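Local coordinates for protein LP15968p (Drosophila melanogaster, PDB 3MN8) that removes C-terminal arginine and lysine residues from peptides and proteins as a zinc-dependent carboxypeptidase that processes growth factors, peptide hormones and neuropeptides, at residues F390-S395 with F414-V419. Residues are numbered along the deposited sequence; the frame is centred on the assembly and turned at random.
Sequences FGYQTS and FKLAPV
Y392 and P418 form a single antiparallel backbone bridge, a non-hydrogen-bonded pair whose CA atoms lie 4.1 Å apart. It joins the loop between strands 381-388 and 398-402 to the tail leaving strand 410-415, in the transthyretin-like domain. Two hydrogen bonds flank the pair. Q393 N donates to A417 O at 2.9 Å, nearly in line with the carbonyl bond. V419 N reaches G391 O at 3.1 Å but comes from above the carbonyl plane. The same G391 O also receives a CA-H contact from P418.

The side chain of Q393 extends beyond CG (chi2 -177°) along the tail. There NE2 donates to V419 O at 3.1 Å, through a bent bond from above that carbonyl plane. V419 CG1 meanwhile packs on the backbone of G391 and Y392.

Y392 has CG anti to its carbonyl carbon (chi1 -69°), which turns the ring across the 416-418 backbone. Its CD1 lies 3.7 Å from L416 CB, and the two side chains cross at about a right angle. L416 O sits at the ring edge. The hydroxyl makes a weak hydrogen bond to D345. With the ring cut back to an alanine, L416 CB would probably lose its cover and D345 this weak partner.

Farther along, L416 CD2 meets S395 CB at 3.4 Å, and F414 CD2 lies near S395 OG. That hydroxyl is hydrogen-bonded to A387 N. F414 also packs on V385 and A387 of strand 381-388, while F414 and L416 bond through their backbones to strand 339-344. The contact thus ties a loop of the four-stranded sheet to the tail of edge strand 410-415 of the three-stranded sheet, far from the zinc site.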
ATOM      1  N   PHE A 390      25.500   8.046 -10.891  1.00 44.27           N
ATOM      2  CA  PHE A 390      26.203   8.734 -11.964  1.00 59.19           C
ATOM      3  C   PHE A 390      27.123   9.812 -11.389  1.00 57.35           C
ATOM      4  O   PHE A 390      26.723  10.581 -10.515  1.00 58.46           O
ATOM      5  CB  PHE A 390      25.181   9.347 -12.931  1.00 73.89           C
ATOM      6  CG  PHE A 390      25.788  10.173 -14.030  1.00 94.00           C
ATOM      7  CD1 PHE A 390      25.683  11.556 -14.015  1.00103.69           C
ATOM      8  CD2 PHE A 390      26.451   9.572 -15.083  1.00103.67           C
ATOM      9  CE1 PHE A 390      26.239  12.327 -15.030  1.00107.80           C
ATOM     10  CE2 PHE A 390      27.007  10.338 -16.100  1.00109.69           C
ATOM     11  CZ  PHE A 390      26.901  11.718 -16.071  1.00108.21           C
ATOM     12  N   GLY A 391      28.363   9.857 -11.865  1.00 51.76           N
ATOM     13  CA  GLY A 391      29.306  10.844 -11.380  1.00 51.74           C
ATOM     14  C   GLY A 391      29.938  10.395 -10.081  1.00 48.05           C
ATOM     15  O   GLY A 391      30.688  11.141  -9.451  1.00 39.34           O
ATOM     16  N   TYR A 392      29.631   9.167  -9.680  1.00 52.29           N
ATOM     17  CA  TYR A 392      30.203   8.596  -8.468  1.00 53.53           C
ATOM     18  C   TYR A 392      30.760   7.209  -8.703  1.00 50.74           C
ATOM     19  O   TYR A 392      30.175   6.415  -9.433  1.00 54.43           O
ATOM     20  CB  TYR A 392      29.168   8.556  -7.348  1.00 52.81           C
ATOM     21  CG  TYR A 392      28.810   9.920  -6.832  1.00 62.06           C
ATOM     22  CD1 TYR A 392      29.475  10.464  -5.731  1.00 70.68           C
ATOM     23  CD2 TYR A 392      27.824  10.678  -7.448  1.00 48.35           C
ATOM     24  CE1 TYR A 392      29.161  11.723  -5.253  1.00 65.93           C
ATOM     25  CE2 TYR A 392      27.501  11.939  -6.976  1.00 55.23           C
ATOM     26  CZ  TYR A 392      28.172  12.458  -5.879  1.00 66.60           C
ATOM     27  OH  TYR A 392      27.849  13.715  -5.402  1.00 69.22           O
ATOM     28  N   GLN A 393      31.904   6.935  -8.085  1.00 61.41           N
ATOM     29  CA  GLN A 393      32.481   5.599  -8.098  1.00 57.39           C
ATOM     30  C   GLN A 393      31.590   4.693  -7.256  1.00 57.53           C
ATOM     31  O   GLN A 393      31.238   5.022  -6.120  1.00 47.67           O
ATOM     32  CB  GLN A 393      33.920   5.609  -7.572  1.00 37.13           C
ATOM     33  CG  GLN A 393      34.809   6.626  -8.272  1.00 53.31           C
ATOM     34  CD  GLN A 393      36.262   6.592  -7.808  1.00 70.04           C
ATOM     35  OE1 GLN A 393      36.580   6.077  -6.730  1.00 69.21           O
ATOM     36  NE2 GLN A 393      37.153   7.153  -8.627  1.00 69.23           N
ATOM     37  N   THR A 394      31.204   3.567  -7.842  1.00 59.52           N
ATOM     38  CA  THR A 394      30.313   2.632  -7.182  1.00 58.55           C
ATOM     39  C   THR A 394      30.962   2.130  -5.909  1.00 54.79           C
ATOM     40  O   THR A 394      32.077   1.623  -5.945  1.00 59.12           O
ATOM     41  CB  THR A 394      30.001   1.433  -8.084  1.00 51.76           C
ATOM     42  OG1 THR A 394      29.451   1.898  -9.321  1.00 48.77           O
ATOM     43  CG2 THR A 394      29.004   0.512  -7.407  1.00 59.47           C
ATOM     44  N   SER A 395      30.264   2.277  -4.787  1.00 45.68           N
ATOM     45  CA  SER A 395      30.814   1.882  -3.496  1.00 47.06           C
ATOM     46  C   SER A 395      31.274   0.438  -3.467  1.00 54.91           C
ATOM     47  O   SER A 395      30.799  -0.405  -4.241  1.00 51.98           O
ATOM     48  CB  SER A 395      29.772   2.042  -2.398  1.00 41.51           C
ATOM     49  OG  SER A 395      28.811   1.004  -2.486  1.00 40.05           O
ATOM     50  N   PHE A 414      26.185   4.675   3.046  1.00 43.66           N
ATOM     51  CA  PHE A 414      27.203   4.659   2.021  1.00 38.62           C
ATOM     52  C   PHE A 414      27.763   6.053   1.783  1.00 50.05           C
ATOM     53  O   PHE A 414      27.007   7.024   1.661  1.00 49.81           O
ATOM     54  CB  PHE A 414      26.626   4.105   0.722  1.00 42.79           C
ATOM     55  CG  PHE A 414      26.153   2.689   0.838  1.00 49.31           C
ATOM     56  CD1 PHE A 414      24.846   2.415   1.214  1.00 48.62           C
ATOM     57  CD2 PHE A 414      27.016   1.626   0.584  1.00 54.52           C
ATOM     58  CE1 PHE A 414      24.399   1.107   1.325  1.00 51.53           C
ATOM     59  CE2 PHE A 414      26.583   0.313   0.695  1.00 52.26           C
ATOM     60  CZ  PHE A 414      25.269   0.051   1.063  1.00 54.23           C
ATOM     61  N   LYS A 415      29.090   6.145   1.744  1.00 47.05           N
ATOM     62  CA  LYS A 415      29.763   7.309   1.185  1.00 50.61           C
ATOM     63  C   LYS A 415      30.356   6.949  -0.178  1.00 51.27           C
ATOM     64  O   LYS A 415      31.025   5.923  -0.334  1.00 40.92           O
ATOM     65  CB  LYS A 415      30.837   7.852   2.129  1.00 47.44           C
ATOM     66  CG  LYS A 415      30.272   8.444   3.398  1.00 65.27           C
ATOM     67  CD  LYS A 415      31.267   9.379   4.069  1.00 80.59           C
ATOM     68  CE  LYS A 415      30.588  10.256   5.121  1.00 84.87           C
ATOM     69  NZ  LYS A 415      31.505  11.323   5.630  1.00 87.54           N
ATOM     70  N   LEU A 416      30.078   7.795  -1.165  1.00 51.41           N
ATOM     71  CA  LEU A 416      30.559   7.598  -2.524  1.00 45.99           C
ATOM     72  C   LEU A 416      31.451   8.750  -2.915  1.00 47.88           C
ATOM     73  O   LEU A 416      31.133   9.908  -2.626  1.00 47.98           O
ATOM     74  CB  LEU A 416      29.390   7.548  -3.507  1.00 49.27           C
ATOM     75  CG  LEU A 416      28.251   6.576  -3.221  1.00 37.20           C
ATOM     76  CD1 LEU A 416      27.213   6.597  -4.348  1.00 25.40           C
ATOM     77  CD2 LEU A 416      28.816   5.190  -3.030  1.00 40.22           C
ATOM     78  N   ALA A 417      32.563   8.433  -3.577  1.00 50.77           N
ATOM     79  CA  ALA A 417      33.481   9.459  -4.051  1.00 37.70           C
ATOM     80  C   ALA A 417      33.113   9.820  -5.478  1.00 39.51           C
ATOM     81  O   ALA A 417      32.630   8.976  -6.221  1.00 53.82           O
ATOM     82  CB  ALA A 417      34.909   8.974  -3.969  1.00 26.91           C
ATOM     83  N   PRO A 418      33.293  11.087  -5.861  1.00 33.34           N
ATOM     84  CA  PRO A 418      32.978  11.368  -7.256  1.00 37.31           C
ATOM     85  C   PRO A 418      34.003  10.630  -8.102  1.00 59.96           C
ATOM     86  O   PRO A 418      35.129  10.453  -7.645  1.00 70.26           O
ATOM     87  CB  PRO A 418      33.182  12.886  -7.366  1.00 46.45           C
ATOM     88  CG  PRO A 418      33.207  13.396  -5.945  1.00 40.48           C
ATOM     89  CD  PRO A 418      33.767  12.278  -5.136  1.00 36.80           C
ATOM     90  N   VAL A 419      33.618  10.197  -9.297  1.00 72.49           N
ATOM     91  CA  VAL A 419      34.540   9.532 -10.219  1.00 75.25           C
ATOM     92  C   VAL A 419      35.924  10.194 -10.267  1.00 65.19           C
ATOM     93  O   VAL A 419      36.930   9.531 -10.537  1.00 48.17           O
ATOM     94  CB  VAL A 419      33.957   9.488 -11.648  1.00 65.28           C
ATOM     95  CG1 VAL A 419      32.742   8.587 -11.686  1.00 58.31           C
ATOM     96  CG2 VAL A 419      33.593  10.893 -12.127  1.00 49.97           C
TER